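Local coordinates for uncharacterized protein (Streptococcus pneumoniae, PDB 3LFT) that binds L-tryptophan and is probably the substrate-binding protein of an ABC transporter, presumably delivering the amino acid for uptake, at residues 124-129 with 161-166; 117-122 with 155-160; 182-185 with 189-192; 149-154 with 165-170. One frame throughout, in Å; residues are numbered along the deposited sequence.

Contact 1 (124-129 with 161-166)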
# COMPACT_ATOMS: atom_id res chain seq x y z
N GLU A 124 16.51 -5.58 7.81
CA GLU A 124 17.66 -4.96 8.47
C GLU A 124 17.21 -4.19 9.72
O GLU A 124 17.87 -4.24 10.75
CB GLU A 124 18.47 -4.09 7.50
CG GLU A 124 19.24 -4.91 6.45
CD GLU A 124 19.67 -4.13 5.20
OE1 GLU A 124 19.14 -3.03 4.92
OE2 GLU A 124 20.53 -4.66 4.46
N LEU A 125 16.08 -3.49 9.63
CA LEU A 125 15.57 -2.72 10.78
C LEU A 125 15.16 -3.64 11.93
O LEU A 125 15.44 -3.36 13.10
CB LEU A 125 14.40 -1.85 10.35
CG LEU A 125 13.81 -0.92 11.44
CD1 LEU A 125 14.80 0.08 12.01
CD2 LEU A 125 12.59 -0.19 10.84
N ILE A 126 14.48 -4.74 11.59
CA ILE A 126 14.10 -5.71 12.61
C ILE A 126 15.33 -6.27 13.35
O ILE A 126 15.34 -6.36 14.58
CB ILE A 126 13.27 -6.86 12.02
CG1 ILE A 126 11.92 -6.30 11.51
CG2 ILE A 126 13.05 -7.98 13.06
CD1 ILE A 126 11.15 -7.27 10.59
N LYS A 127 16.36 -6.63 12.59
CA LYS A 127 17.61 -7.14 13.15
C LYS A 127 18.30 -6.12 14.05
O LYS A 127 18.89 -6.48 15.06
CB LYS A 127 18.57 -7.56 12.04
CG LYS A 127 18.11 -8.74 11.21
CD LYS A 127 18.17 -10.07 11.95
CE LYS A 127 19.60 -10.47 12.26
NZ LYS A 127 19.64 -11.91 12.64
N ALA A 128 18.23 -4.84 13.67
CA ALA A 128 18.91 -3.78 14.42
C ALA A 128 18.13 -3.35 15.66
O ALA A 128 18.72 -3.13 16.73
CB ALA A 128 19.16 -2.59 13.52
N LEU A 129 16.82 -3.23 15.51
CA LEU A 129 15.99 -2.65 16.56
C LEU A 129 15.54 -3.66 17.61
O LEU A 129 15.44 -3.34 18.79
CB LEU A 129 14.79 -1.93 15.91
CG LEU A 129 13.86 -1.11 16.79
CD1 LEU A 129 14.59 -0.02 17.55
CD2 LEU A 129 12.76 -0.52 15.93
N ALA A 161 18.87 -13.50 6.62
CA ALA A 161 19.32 -12.78 7.81
C ALA A 161 19.15 -13.61 9.08
O ALA A 161 19.40 -13.11 10.18
CB ALA A 161 18.58 -11.45 7.93
N GLY A 162 18.74 -14.86 8.92
CA GLY A 162 18.66 -15.79 10.03
C GLY A 162 17.38 -15.74 10.84
O GLY A 162 17.35 -16.21 11.98
N LEU A 163 16.33 -15.19 10.25
CA LEU A 163 15.01 -15.15 10.87
C LEU A 163 14.10 -16.19 10.24
O LEU A 163 14.37 -16.69 9.15
CB LEU A 163 14.39 -13.76 10.68
CG LEU A 163 15.13 -12.61 11.36
CD1 LEU A 163 14.63 -11.29 10.84
CD2 LEU A 163 14.96 -12.68 12.87
N THR A 164 13.03 -16.54 10.95
CA THR A 164 12.00 -17.44 10.41
C THR A 164 10.69 -16.68 10.28
O THR A 164 10.36 -15.83 11.12
CB THR A 164 11.81 -18.68 11.32
OG1 THR A 164 13.04 -19.42 11.39
CG2 THR A 164 10.72 -19.61 10.77
N VAL A 165 9.98 -16.94 9.19
CA VAL A 165 8.69 -16.29 8.94
C VAL A 165 7.63 -17.38 8.83
O VAL A 165 7.77 -18.34 8.06
CB VAL A 165 8.69 -15.45 7.64
CG1 VAL A 165 7.32 -14.85 7.39
CG2 VAL A 165 9.75 -14.36 7.69
N GLU A 166 6.62 -17.25 9.68
CA GLU A 166 5.42 -18.08 9.62
C GLU A 166 4.29 -17.20 9.10
O GLU A 166 4.13 -16.05 9.54
CB GLU A 166 5.06 -18.63 11.01
CG GLU A 166 3.89 -19.63 11.02
CD GLU A 166 3.81 -20.47 12.30
OE1 GLU A 166 2.95 -21.38 12.35
OE2 GLU A 166 4.60 -20.22 13.24
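K127, on helix 119-129, comes nearest in backbone to A161, their CA atoms 8.0 Å apart, where helix 145-160 has ended and the chain turns toward strand 164-170. G162 makes that turn with a positive phi of 86°, closing a Schellman motif in which two bonds run back into the last helical turn. The K127 side chain spans the gap. Bends at its second and third side-chain torsions carry the ammonium group to the helix end, where NZ donates to the A161 carbonyl O at 2.7 Å. The nitrogen lies almost on the line of the carbonyl, the C=O...N angle being 173°. The aliphatic part of the same lysine is used as well: CD rests 3.9 Å from L163 CD1, and the two chains run alongside one another, pointing opposite ways. Deeper in the fold, I126 CG2 lies 4.3 Å from the same L163 CD1, in a buried layer that I136 of strand 135-141 also lines. One lysine thus does two jobs, its CD methylene resting on leucine and its charge meeting a backbone oxygen at the C-terminal end of a helix, where the helix dipole would be expected to favour a cation.

Contact 2 (117-122 with 155-160)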
# COMPACT_ATOMS: atom_id res chain seq x y z
N ASN A 117 7.50 -2.68 -1.83
CA ASN A 117 7.84 -2.76 -0.42
C ASN A 117 9.32 -3.01 -0.16
O ASN A 117 9.89 -3.96 -0.72
CB ASN A 117 7.05 -3.88 0.26
CG ASN A 117 7.22 -3.84 1.78
OD1 ASN A 117 6.94 -2.78 2.40
ND2 ASN A 117 7.68 -4.93 2.38
N PRO A 118 9.97 -2.17 0.67
CA PRO A 118 11.42 -2.33 0.88
C PRO A 118 11.72 -3.42 1.92
O PRO A 118 12.10 -3.15 3.07
CB PRO A 118 11.87 -0.94 1.35
CG PRO A 118 10.69 -0.32 1.89
CD PRO A 118 9.47 -0.90 1.22
N ALA A 119 11.55 -4.66 1.47
CA ALA A 119 11.68 -5.80 2.36
C ALA A 119 13.07 -5.93 2.97
O ALA A 119 13.19 -6.21 4.16
CB ALA A 119 11.30 -7.08 1.62
N GLN A 120 14.11 -5.78 2.16
CA GLN A 120 15.47 -5.90 2.69
C GLN A 120 15.71 -4.92 3.84
O GLN A 120 16.24 -5.30 4.89
CB GLN A 120 16.51 -5.70 1.58
CG GLN A 120 17.96 -5.73 2.08
CD GLN A 120 19.00 -5.56 0.98
OE1 GLN A 120 18.71 -5.79 -0.20
NE2 GLN A 120 20.20 -5.15 1.36
N GLN A 121 15.31 -3.68 3.62
CA GLN A 121 15.47 -2.65 4.66
C GLN A 121 14.64 -2.92 5.89
O GLN A 121 15.08 -2.64 7.01
CB GLN A 121 15.17 -1.26 4.13
CG GLN A 121 16.22 -0.66 3.22
CD GLN A 121 15.75 0.66 2.67
OE1 GLN A 121 15.17 0.71 1.59
NE2 GLN A 121 15.93 1.73 3.44
N GLN A 122 13.45 -3.50 5.72
CA GLN A 122 12.64 -3.86 6.88
C GLN A 122 13.30 -4.97 7.68
O GLN A 122 13.32 -4.90 8.91
CB GLN A 122 11.24 -4.26 6.43
CG GLN A 122 10.44 -3.07 5.94
CD GLN A 122 9.14 -3.44 5.27
OE1 GLN A 122 8.83 -4.62 5.08
NE2 GLN A 122 8.37 -2.43 4.91
N LYS A 155 10.02 -13.05 3.08
CA LYS A 155 10.45 -14.34 3.63
C LYS A 155 11.85 -14.69 3.13
O LYS A 155 12.69 -15.17 3.90
CB LYS A 155 9.43 -15.42 3.25
CG LYS A 155 9.59 -16.75 3.93
CD LYS A 155 8.47 -17.70 3.50
CE LYS A 155 8.75 -19.15 3.88
NZ LYS A 155 8.71 -19.39 5.35
N ALA A 156 12.12 -14.43 1.86
CA ALA A 156 13.44 -14.75 1.30
C ALA A 156 14.55 -13.95 2.00
O ALA A 156 15.57 -14.50 2.41
CB ALA A 156 13.45 -14.55 -0.20
N TYR A 157 14.32 -12.65 2.17
CA TYR A 157 15.30 -11.80 2.87
C TYR A 157 15.46 -12.15 4.34
O TYR A 157 16.57 -12.17 4.87
CB TYR A 157 14.94 -10.33 2.72
CG TYR A 157 15.40 -9.74 1.42
CD1 TYR A 157 16.76 -9.63 1.13
CD2 TYR A 157 14.48 -9.28 0.48
CE1 TYR A 157 17.20 -9.09 -0.07
CE2 TYR A 157 14.91 -8.74 -0.74
CZ TYR A 157 16.27 -8.65 -0.99
OH TYR A 157 16.71 -8.12 -2.19
N ALA A 158 14.34 -12.41 5.01
CA ALA A 158 14.37 -12.74 6.43
C ALA A 158 15.18 -14.00 6.68
O ALA A 158 15.98 -14.05 7.61
CB ALA A 158 12.98 -12.89 6.97
N GLU A 159 14.96 -15.01 5.85
CA GLU A 159 15.66 -16.28 6.01
C GLU A 159 17.18 -16.10 5.87
O GLU A 159 17.95 -16.66 6.66
CB GLU A 159 15.12 -17.30 5.00
N LYS A 160 17.60 -15.29 4.90
CA LYS A 160 19.02 -14.96 4.69
C LYS A 160 19.67 -14.27 5.89
O LYS A 160 20.88 -14.46 6.15
CB LYS A 160 19.21 -14.10 3.44
CG LYS A 160 19.33 -14.89 2.16
CD LYS A 160 19.81 -14.01 1.02
CE LYS A 160 19.83 -14.78 -0.29
NZ LYS A 160 20.61 -14.07 -1.35
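Q120 lays its CB over one face of the Y157 ring, 3.8 Å from the centroid and only 10° off the ring normal, a CH-pi contact made almost at the centre of the aromatic system. From there the glutamine chain runs obliquely across the tyrosine. Its CG is turned anti to the backbone N (chi1 176°) and the chain stays extended beyond it, which carries the amide past the CD1-CE1 side of the ring toward the phenol end. OE1 comes to 3.6 Å from Y157 CE1. It remains 3.7 Å from Y157 OH, and no hydrogen bond joins the two polar groups. Nor is the amide stacked flat on the ring, since their planes are 36° apart. A119 adds its methyl, CB standing 4.0 Å from Y157 CD2 in an oblique approach. With CA atoms of Q120 and Y157 just 5.9 Å apart, the two backbones come close here, and the ring lies against A119 and Q120 in the first turn of the other helix.

Within 117-122, the amides of N117 and Q122 bond reciprocally: Q122 NE2 donates to N117 OD1 at 2.9 Å, and N117 ND2 to Q122 OE1 at 3.0 Å. This pair ties the residue before the N-cap P118 to the first helical turn. Q120 NE2 is bonded to E124 OE2 one turn on. The contact therefore joins the start of helix 119-129 to the last turns of helix 145-160, with V123 also touching Y157 and strand 230-233 packing on P118 and Q122.

Contact 3 (182-185 with 189-192)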
# COMPACT_ATOMS: atom_id res chain seq x y z
N VAL A 182 -3.85 -16.11 18.12
CA VAL A 182 -3.13 -17.34 17.82
C VAL A 182 -1.64 -17.08 17.52
O VAL A 182 -0.75 -17.71 18.10
CB VAL A 182 -3.79 -18.12 16.64
CG1 VAL A 182 -2.92 -19.29 16.19
CG2 VAL A 182 -5.19 -18.57 17.00
N MSE A 183 -1.38 -16.14 16.62
CA MSE A 183 -0.02 -15.93 16.17
C MSE A 183 0.90 -15.43 17.28
O MSE A 183 2.06 -15.77 17.29
CB MSE A 183 0.03 -15.02 14.95
CG MSE A 183 -0.19 -13.54 15.26
SE MSE A 183 -0.52 -12.52 13.67
CE MSE A 183 1.22 -12.60 12.84
N THR A 184 0.37 -14.66 18.22
CA THR A 184 1.25 -14.05 19.22
C THR A 184 1.79 -15.03 20.26
O THR A 184 2.72 -14.69 20.98
CB THR A 184 0.68 -12.76 19.88
OG1 THR A 184 -0.57 -13.02 20.52
CG2 THR A 184 0.52 -11.61 18.87
N SER A 185 1.23 -16.23 20.33
CA SER A 185 1.78 -17.30 21.15
C SER A 185 2.84 -18.10 20.39
O SER A 185 3.53 -18.95 20.96
CB SER A 185 0.67 -18.24 21.62
OG SER A 185 0.42 -19.24 20.65
N ALA A 189 7.44 -11.42 16.78
CA ALA A 189 7.09 -10.12 16.21
C ALA A 189 6.09 -10.34 15.11
O ALA A 189 6.06 -11.42 14.50
CB ALA A 189 8.35 -9.44 15.64
N ILE A 190 5.27 -9.33 14.88
CA ILE A 190 4.28 -9.34 13.80
C ILE A 190 4.76 -8.40 12.72
O ILE A 190 5.15 -7.28 13.03
CB ILE A 190 2.88 -8.87 14.30
CG1 ILE A 190 2.35 -9.81 15.39
CG2 ILE A 190 1.89 -8.76 13.13
CD1 ILE A 190 1.20 -9.20 16.19
N TRP A 191 4.76 -8.87 11.48
CA TRP A 191 5.06 -8.04 10.31
C TRP A 191 3.84 -7.99 9.40
O TRP A 191 3.16 -9.00 9.19
CB TRP A 191 6.28 -8.57 9.56
CG TRP A 191 6.55 -7.92 8.25
CD1 TRP A 191 7.17 -6.72 8.04
CD2 TRP A 191 6.20 -8.42 6.96
NE1 TRP A 191 7.22 -6.44 6.68
CE2 TRP A 191 6.65 -7.49 6.00
CE3 TRP A 191 5.59 -9.61 6.52
CZ2 TRP A 191 6.47 -7.69 4.62
CZ3 TRP A 191 5.41 -9.80 5.14
CH2 TRP A 191 5.86 -8.85 4.21
N VAL A 192 3.54 -6.79 8.90
CA VAL A 192 2.39 -6.59 8.00
C VAL A 192 2.90 -5.95 6.73
O VAL A 192 3.56 -4.91 6.80
CB VAL A 192 1.33 -5.65 8.61
CG1 VAL A 192 0.13 -5.53 7.67
CG2 VAL A 192 0.86 -6.18 9.97
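I190 receives M183 of helix 176-183 and the T184 that follows it, within a beta-alpha-beta crossover: strand 164-170, helix 176-183 and strand 189-192 succeed one another in the chain, and strand 135-141 lies between the two strands in the parallel sheet. M183 takes the fork of the isoleucine and T184 its tip. M183 is a selenomethionine, and in the conformer described its terminal methyl CE lies 3.9 Å from I190 CG2 and equally far from I190 CG1, the two side chains crossing at about a right angle. The far end of the isoleucine, CD1, meets the T184 methyl CG2 at 3.7 Å. No hydrogen bond crosses between the segments, and all three touching residues are buried, so the evidence points to apolar packing alone.

The next shell explains the placing. M183 has CG between its backbone N and carbonyl carbon (chi1 76°), and a bend at chi3 swings CE toward the strand; L139 of strand 135-141 also touches this side chain. I190 itself is fixed in the sheet by backbone bonds with P215 and Y217, while its neighbours A189 and W191 bond to strand 135-141 on the other side. W191 directs its CB away from this helix, so adjacent strand residues serve opposite faces of the sheet. T184 divides its two branches in the same spirit, keeping methyl CG2 for I190 while its hydroxyl OG1 is hydrogen-bonded to the V180 carbonyl O.

Contact 4 (149-154 with 165-170)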
# COMPACT_ATOMS: atom_id res chain seq x y z
N THR A 149 3.02 -11.29 -3.23
CA THR A 149 4.36 -10.99 -3.71
C THR A 149 5.25 -10.51 -2.55
O THR A 149 6.41 -10.91 -2.42
CB THR A 149 4.25 -9.86 -4.80
OG1 THR A 149 3.44 -10.34 -5.89
CG2 THR A 149 5.64 -9.44 -5.29
N GLN A 150 4.71 -9.63 -1.72
CA GLN A 150 5.51 -9.04 -0.64
C GLN A 150 5.93 -10.06 0.39
O GLN A 150 7.06 -10.02 0.89
CB GLN A 150 4.73 -7.92 0.04
CG GLN A 150 4.49 -6.70 -0.81
CD GLN A 150 3.62 -5.74 -0.07
OE1 GLN A 150 4.08 -5.05 0.83
NE2 GLN A 150 2.32 -5.70 -0.44
N VAL A 151 5.01 -10.97 0.71
CA VAL A 151 5.30 -12.03 1.66
C VAL A 151 6.44 -12.94 1.15
O VAL A 151 7.35 -13.25 1.90
CB VAL A 151 4.02 -12.84 2.00
CG1 VAL A 151 4.38 -14.06 2.86
CG2 VAL A 151 3.05 -11.96 2.74
N GLU A 152 6.39 -13.31 -0.14
CA GLU A 152 7.46 -14.11 -0.76
C GLU A 152 8.81 -13.40 -0.63
O GLU A 152 9.78 -14.01 -0.19
CB GLU A 152 7.15 -14.39 -2.23
CG GLU A 152 5.98 -15.34 -2.48
CD GLU A 152 5.51 -15.32 -3.93
OE1 GLU A 152 6.02 -14.50 -4.73
OE2 GLU A 152 4.63 -16.14 -4.28
N GLU A 153 8.87 -12.12 -1.01
CA GLU A 153 10.13 -11.39 -1.01
C GLU A 153 10.67 -11.19 0.41
O GLU A 153 11.85 -11.35 0.67
CB GLU A 153 9.96 -10.05 -1.73
CG GLU A 153 9.73 -10.18 -3.24
CD GLU A 153 9.78 -8.85 -3.98
OE1 GLU A 153 10.36 -7.87 -3.44
OE2 GLU A 153 9.25 -8.81 -5.10
N PHE A 154 9.77 -10.85 1.33
CA PHE A 154 10.16 -10.66 2.72
C PHE A 154 10.70 -11.94 3.34
O PHE A 154 11.71 -11.92 4.01
CB PHE A 154 8.99 -10.06 3.53
CG PHE A 154 9.32 -9.81 4.99
CD1 PHE A 154 9.88 -8.60 5.39
CD2 PHE A 154 9.06 -10.78 5.95
CE1 PHE A 154 10.16 -8.37 6.73
CE2 PHE A 154 9.33 -10.55 7.30
CZ PHE A 154 9.90 -9.34 7.69
N VAL A 165 9.98 -16.94 9.19
CA VAL A 165 8.69 -16.29 8.94
C VAL A 165 7.63 -17.38 8.83
O VAL A 165 7.77 -18.34 8.06
CB VAL A 165 8.69 -15.45 7.64
CG1 VAL A 165 7.32 -14.85 7.39
CG2 VAL A 165 9.75 -14.36 7.69
N GLU A 166 6.62 -17.25 9.68
CA GLU A 166 5.42 -18.08 9.62
C GLU A 166 4.29 -17.20 9.10
O GLU A 166 4.13 -16.05 9.54
CB GLU A 166 5.06 -18.63 11.01
CG GLU A 166 3.89 -19.63 11.02
CD GLU A 166 3.81 -20.47 12.30
OE1 GLU A 166 2.95 -21.38 12.35
OE2 GLU A 166 4.60 -20.22 13.24
N THR A 167 3.51 -17.74 8.17
CA THR A 167 2.43 -16.95 7.54
C THR A 167 1.08 -17.14 8.22
O THR A 167 0.72 -18.27 8.61
CB THR A 167 2.34 -17.24 6.04
OG1 THR A 167 2.15 -18.64 5.83
CG2 THR A 167 3.62 -16.79 5.36
N PHE A 168 0.35 -16.04 8.38
CA PHE A 168 -0.98 -16.02 8.97
C PHE A 168 -1.86 -15.18 8.07
O PHE A 168 -2.08 -13.98 8.31
CB PHE A 168 -0.94 -15.48 10.41
CG PHE A 168 -0.13 -16.33 11.34
CD1 PHE A 168 -0.75 -17.35 12.08
CD2 PHE A 168 1.24 -16.14 11.47
CE1 PHE A 168 0.00 -18.14 12.94
CE2 PHE A 168 2.00 -16.93 12.32
CZ PHE A 168 1.38 -17.93 13.06
N ALA A 169 -2.33 -15.81 7.00
CA ALA A 169 -3.21 -15.14 6.06
C ALA A 169 -4.64 -15.16 6.57
O ALA A 169 -5.09 -16.15 7.18
CB ALA A 169 -3.12 -15.78 4.68
N VAL A 170 -5.33 -14.06 6.36
CA VAL A 170 -6.77 -13.95 6.62
C VAL A 170 -7.50 -13.64 5.32
O VAL A 170 -6.96 -12.95 4.45
CB VAL A 170 -7.08 -12.86 7.69
CG1 VAL A 170 -6.44 -13.22 9.04
CG2 VAL A 170 -6.59 -11.47 7.28
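F154 turns its ring toward V165, whose CG2 lies 3.9 Å from F154 CE2 and 4.0 Å from F154 CD2. The methyl approaches this side of the ring obliquely, and the two side chains cross at a slant. Elsewhere the phenyl is enclosed by other elements: it stacks with W191 of strand 189-192, and Q122, V123 and I126 of helix 119-129 also touch it. The setting is the beta-alpha-beta unit formed by strand 135-141, helix 145-160 and strand 164-170, and the contact is the packing of its helix onto the second of its strands. The F154 CB does not aim straight at the strand; with CG anti to the backbone N (chi1 -179°), the ring nevertheless reaches V165.

One turn earlier on the helix and two residues later on the strand, V151 meets T167. The CA separations of the two pairs, 8.5 Å for F154 with V165 and 8.2 Å for V151 with T167, are similar, as expected when the helix keeps a steady distance from the strand over this length. V165 and T167 both point to the helix. No hydrogen bond links the segments. V151 also touches Y140 of strand 135-141, so it bridges both strands of the unit. At the more exposed end the threonine contributes its methyl, T167 CG2 lying 3.8 Å from V151 CG1.

In the fold
Contacts 3 and 4 are buried and wholly apolar across their segments, packing helices 176-183 and 145-160 onto the four-stranded parallel sheet. Contacts 1 and 2 are partly buried and draw on polar residues, through a lysine-to-carbonyl bond in one and, in the other, a CH-pi contact from an aliphatic glutamine carbon. Both use helix 119-129, and a probable hydrogen bond from L163 N to A158 O, 2.9 Å, joins them. Contacts 1 and 4 share V165 and E166 and touch where I126 CD1 meets F154 CZ. W191 connects the interior, reaching F154 of contact 4 and bonding through NE1 to Q122 OE1 of contact 2, although its own contact 3 occupies the other sheet face.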